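Local coordinates for esterase (Pelagibacterium halotolerans, PDB 5DWD), which probably hydrolyses carboxylic ester bonds, as a bacterial carboxylesterase of the phospholipase/carboxylesterase branch of the alpha/beta-hydrolase superfamily, at residues B[164-176]-B[197-210]. Numbering follows the deposited sequence.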
loop_
_atom_site.group_PDB
_atom_site.type_symbol
_atom_site.label_atom_id
_atom_site.label_comp_id
_atom_site.label_asym_id
_atom_site.label_seq_id
_atom_site.Cartn_x
_atom_site.Cartn_y
_atom_site.Cartn_z
ATOM N N GLY B 164 -4.498 -10.465 -17.757
ATOM C CA GLY B 164 -5.725 -9.861 -17.392
ATOM C C GLY B 164 -5.808 -8.427 -17.844
ATOM O O GLY B 164 -5.179 -8.015 -18.811
ATOM N N LEU B 165 -6.684 -7.668 -17.181
ATOM C CA LEU B 165 -6.936 -6.257 -17.459
ATOM C C LEU B 165 -7.804 -5.752 -16.291
ATOM O O LEU B 165 -8.247 -6.528 -15.493
ATOM C CB LEU B 165 -7.628 -6.074 -18.818
ATOM C CG LEU B 165 -8.846 -6.932 -19.125
ATOM C CD1 LEU B 165 -10.116 -6.487 -18.394
ATOM C CD2 LEU B 165 -9.116 -6.945 -20.625
ATOM N N ILE B 166 -8.054 -4.437 -16.285
ATOM C CA ILE B 166 -8.936 -3.773 -15.328
ATOM C C ILE B 166 -10.315 -3.731 -15.913
ATOM O O ILE B 166 -10.506 -3.076 -16.971
ATOM C CB ILE B 166 -8.479 -2.394 -14.942
ATOM C CG1 ILE B 166 -7.161 -2.420 -14.238
ATOM C CG2 ILE B 166 -9.469 -1.786 -13.963
ATOM C CD1 ILE B 166 -6.487 -1.047 -14.101
ATOM N N VAL B 167 -11.263 -4.440 -15.297
ATOM C CA VAL B 167 -12.673 -4.341 -15.682
ATOM C C VAL B 167 -13.212 -3.070 -14.959
ATOM O O VAL B 167 -13.081 -2.922 -13.755
ATOM C CB VAL B 167 -13.499 -5.575 -15.229
ATOM C CG1 VAL B 167 -15.016 -5.389 -15.461
ATOM C CG2 VAL B 167 -13.018 -6.809 -15.979
ATOM N N ALA B 168 -13.826 -2.186 -15.724
ATOM C CA ALA B 168 -14.497 -0.984 -15.156
ATOM C C ALA B 168 -13.516 0.005 -14.455
ATOM O O ALA B 168 -13.649 0.294 -13.298
ATOM C CB ALA B 168 -15.610 -1.434 -14.193
ATOM N N PRO B 169 -12.538 0.485 -15.186
ATOM C CA PRO B 169 -11.524 1.401 -14.647
ATOM C C PRO B 169 -12.113 2.714 -14.079
ATOM O O PRO B 169 -11.677 3.178 -13.042
ATOM C CB PRO B 169 -10.576 1.598 -15.814
ATOM C CG PRO B 169 -11.412 1.321 -16.982
ATOM C CD PRO B 169 -12.346 0.241 -16.630
ATOM N N GLU B 170 -13.164 3.248 -14.671
ATOM C CA GLU B 170 -13.892 4.383 -13.998
ATOM C C GLU B 170 -14.569 4.012 -12.644
ATOM O O GLU B 170 -14.479 4.762 -11.656
ATOM C CB GLU B 170 -14.897 5.057 -14.987
ATOM N N LYS B 171 -15.173 2.854 -12.536
ATOM C CA LYS B 171 -15.702 2.399 -11.269
ATOM C C LYS B 171 -14.577 2.234 -10.234
ATOM O O LYS B 171 -14.768 2.533 -9.043
ATOM C CB LYS B 171 -16.480 1.089 -11.479
ATOM C CG LYS B 171 -17.639 0.916 -10.544
ATOM C CD LYS B 171 -18.168 -0.513 -10.480
ATOM C CE LYS B 171 -19.044 -0.799 -11.672
ATOM N NZ LYS B 171 -20.462 -0.372 -11.472
ATOM N N LEU B 172 -13.394 1.787 -10.698
ATOM C CA LEU B 172 -12.282 1.479 -9.761
ATOM C C LEU B 172 -11.785 2.746 -9.064
ATOM O O LEU B 172 -11.498 2.790 -7.864
ATOM C CB LEU B 172 -11.096 0.859 -10.527
ATOM C CG LEU B 172 -9.920 0.454 -9.658
ATOM C CD1 LEU B 172 -10.301 -0.589 -8.612
ATOM C CD2 LEU B 172 -8.788 -0.048 -10.581
ATOM N N GLU B 173 -11.653 3.791 -9.834
ATOM C CA GLU B 173 -11.363 5.123 -9.271
ATOM C C GLU B 173 -12.194 5.498 -8.013
ATOM O O GLU B 173 -11.648 5.943 -7.021
ATOM C CB GLU B 173 -11.547 6.173 -10.388
ATOM C CG GLU B 173 -10.526 7.312 -10.303
ATOM C CD GLU B 173 -10.645 8.314 -11.443
ATOM O OE1 GLU B 173 -11.384 8.037 -12.417
ATOM O OE2 GLU B 173 -9.995 9.383 -11.356
ATOM N N ALA B 174 -13.492 5.211 -8.047
ATOM C CA ALA B 174 -14.416 5.533 -6.990
ATOM C C ALA B 174 -14.483 4.468 -5.932
ATOM O O ALA B 174 -14.888 4.741 -4.824
ATOM C CB ALA B 174 -15.812 5.752 -7.571
ATOM N N GLU B 175 -14.090 3.234 -6.254
ATOM C CA GLU B 175 -14.332 2.115 -5.361
ATOM C C GLU B 175 -13.087 1.506 -4.746
ATOM O O GLU B 175 -13.212 0.676 -3.859
ATOM C CB GLU B 175 -15.103 1.029 -6.092
ATOM C CG GLU B 175 -16.496 1.505 -6.521
ATOM C CD GLU B 175 -17.389 0.481 -7.192
ATOM O OE1 GLU B 175 -16.979 -0.659 -7.504
ATOM O OE2 GLU B 175 -18.546 0.862 -7.478
ATOM N N ILE B 176 -11.924 1.924 -5.202
ATOM C CA ILE B 176 -10.689 1.337 -4.696
ATOM C C ILE B 176 -10.651 1.526 -3.189
ATOM O O ILE B 176 -10.944 2.633 -2.715
ATOM C CB ILE B 176 -9.454 1.874 -5.409
ATOM C CG1 ILE B 176 -8.231 1.168 -4.883
ATOM C CG2 ILE B 176 -9.239 3.361 -5.167
ATOM C CD1 ILE B 176 -7.053 1.323 -5.789
ATOM N N GLY B 197 -4.384 -4.733 -22.585
ATOM C CA GLY B 197 -5.070 -4.843 -21.283
ATOM C C GLY B 197 -4.135 -4.492 -20.167
ATOM O O GLY B 197 -4.485 -3.752 -19.260
ATOM N N SER B 198 -2.978 -5.125 -20.133
ATOM C CA SER B 198 -2.047 -4.851 -18.990
ATOM C C SER B 198 -1.258 -3.567 -19.229
ATOM O O SER B 198 -0.916 -2.883 -18.275
ATOM C CB SER B 198 -1.061 -6.011 -18.764
ATOM O OG SER B 198 -1.752 -7.135 -18.222
ATOM N N GLU B 199 -0.968 -3.222 -20.490
ATOM C CA GLU B 199 -0.264 -1.967 -20.749
ATOM C C GLU B 199 -1.043 -0.738 -20.339
ATOM O O GLU B 199 -0.414 0.216 -19.840
ATOM C CB GLU B 199 0.122 -1.841 -22.242
ATOM C CG GLU B 199 1.106 -2.915 -22.686
ATOM C CD GLU B 199 1.255 -2.964 -24.208
ATOM O OE1 GLU B 199 0.240 -2.840 -24.885
ATOM O OE2 GLU B 199 2.384 -3.160 -24.678
ATOM N N THR B 200 -2.337 -0.716 -20.520
ATOM C CA THR B 200 -3.174 0.418 -20.084
ATOM C C THR B 200 -3.444 0.357 -18.586
ATOM O O THR B 200 -3.627 1.396 -17.926
ATOM C CB THR B 200 -4.473 0.523 -20.835
ATOM O OG1 THR B 200 -5.291 -0.627 -20.698
ATOM C CG2 THR B 200 -4.186 0.737 -22.309
ATOM N N ALA B 201 -3.452 -0.878 -18.057
ATOM C CA ALA B 201 -3.643 -1.079 -16.601
ATOM C C ALA B 201 -2.579 -0.399 -15.777
ATOM O O ALA B 201 -2.902 0.151 -14.708
ATOM C CB ALA B 201 -3.726 -2.552 -16.215
ATOM N N LEU B 202 -1.323 -0.524 -16.214
ATOM C CA LEU B 202 -0.173 -0.120 -15.435
ATOM C C LEU B 202 -0.272 1.372 -15.052
ATOM O O LEU B 202 -0.258 1.758 -13.870
ATOM C CB LEU B 202 1.133 -0.425 -16.188
ATOM C CG LEU B 202 2.389 0.177 -15.565
ATOM C CD1 LEU B 202 2.666 -0.546 -14.255
ATOM C CD2 LEU B 202 3.565 0.091 -16.488
ATOM N N PRO B 203 -0.392 2.258 -16.030
ATOM C CA PRO B 203 -0.519 3.669 -15.594
ATOM C C PRO B 203 -1.789 4.049 -14.778
ATOM O O PRO B 203 -1.682 4.956 -13.951
ATOM C CB PRO B 203 -0.412 4.471 -16.903
ATOM C CG PRO B 203 -0.856 3.462 -17.925
ATOM C CD PRO B 203 -0.292 2.148 -17.491
ATOM N N LYS B 204 -2.917 3.420 -14.997
ATOM C CA LYS B 204 -4.087 3.610 -14.225
ATOM C C LYS B 204 -3.822 3.263 -12.790
ATOM O O LYS B 204 -4.175 4.028 -11.873
ATOM C CB LYS B 204 -5.208 2.739 -14.741
ATOM C CG LYS B 204 -6.550 3.030 -14.111
ATOM C CD LYS B 204 -7.023 4.468 -14.242
ATOM C CE LYS B 204 -8.173 4.744 -13.273
ATOM N NZ LYS B 204 -8.899 5.969 -13.728
ATOM N N LEU B 205 -3.208 2.088 -12.583
ATOM C CA LEU B 205 -2.893 1.654 -11.194
ATOM C C LEU B 205 -1.892 2.595 -10.528
ATOM O O LEU B 205 -2.070 2.969 -9.352
ATOM C CB LEU B 205 -2.342 0.250 -11.185
ATOM C CG LEU B 205 -3.370 -0.795 -11.668
ATOM C CD1 LEU B 205 -2.657 -2.128 -11.657
ATOM C CD2 LEU B 205 -4.619 -0.903 -10.774
ATOM N N ILE B 206 -0.895 3.067 -11.287
ATOM C CA ILE B 206 0.047 3.998 -10.707
ATOM C C ILE B 206 -0.657 5.307 -10.316
ATOM O O ILE B 206 -0.346 5.918 -9.234
ATOM C CB ILE B 206 1.239 4.203 -11.653
ATOM C CG1 ILE B 206 2.127 2.973 -11.694
ATOM C CG2 ILE B 206 2.076 5.429 -11.231
ATOM C CD1 ILE B 206 3.121 2.966 -12.837
ATOM N N ASP B 207 -1.575 5.763 -11.147
ATOM C CA ASP B 207 -2.326 6.996 -10.894
ATOM C C ASP B 207 -3.206 6.902 -9.656
ATOM O O ASP B 207 -3.436 7.902 -8.964
ATOM C CB ASP B 207 -3.167 7.416 -12.072
ATOM C CG ASP B 207 -2.340 8.182 -13.128
ATOM O OD1 ASP B 207 -1.186 8.613 -12.840
ATOM O OD2 ASP B 207 -2.828 8.385 -14.258
ATOM N N LEU B 208 -3.660 5.690 -9.357
ATOM C CA LEU B 208 -4.453 5.440 -8.182
ATOM C C LEU B 208 -3.594 5.301 -6.950
ATOM O O LEU B 208 -4.140 5.154 -5.831
ATOM C CB LEU B 208 -5.336 4.159 -8.368
ATOM C CG LEU B 208 -6.420 4.330 -9.433
ATOM C CD1 LEU B 208 -7.178 3.014 -9.745
ATOM C CD2 LEU B 208 -7.372 5.466 -9.087
ATOM N N GLY B 209 -2.281 5.279 -7.113
ATOM C CA GLY B 209 -1.363 5.171 -5.971
ATOM C C GLY B 209 -0.855 3.805 -5.635
ATOM O O GLY B 209 -0.249 3.589 -4.578
ATOM N N ILE B 210 -1.096 2.842 -6.535
ATOM C CA ILE B 210 -0.530 1.541 -6.391
ATOM C C ILE B 210 0.878 1.468 -6.856
ATOM O O ILE B 210 1.282 2.088 -7.901
ATOM C CB ILE B 210 -1.430 0.536 -7.175
ATOM C CG1 ILE B 210 -2.804 0.482 -6.487
ATOM C CG2 ILE B 210 -0.813 -0.831 -7.201
ATOM C CD1 ILE B 210 -3.876 -0.058 -7.360
HETATM O O HOH W 1 -2.688 -8.748 -16.242
HETATM O O HOH W 2 -6.840 -2.655 -18.278
#
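I166, from the loop leading into helix 169-175, and L172, from that helix itself, reach onto helix 197-207, the helix between strands 182-187 and 212-217 of the alpha/beta-hydrolase fold. The two helices run nearly parallel, at 20°, with axes 11.2 Å apart at closest approach, a wide spacing bridged by long side chains. The tight part is apolar. CD1 of I166 sits 3.8 Å from CB of A201 and equally close to CD2 of L205, with the aliphatic start of K204 flanking it. Further along, L172 CD2 meets L208 CD1 at 3.6 Å; CG of L172 stands anti to the backbone N (chi1 -178°), which sends the isobutyl group across the gap. I176 and I210 continue this packing through their CD1 atoms.

The solvent side is looser. K204 bends at chi2 (57°), carries CE past the carbonyl of P169 and crosses E173 at roughly a right angle; its NZ forms a salt bridge to E173 OE1 at 3.5 Å, long enough that the hydrogen bond within it is weak. Replacing this lysine by alanine would probably leave the E173 carboxylate without its mate and I166 CD1 without the flank that CG gives it.

The other end is buried and close: G197 lies against L165, where a side chain would run into the G164 carbonyl. S198 OG, hydrogen-bonded to H186, shares a water with G164 N; a second water accepts from I166 N and donates to G197 O at 2.8 Å.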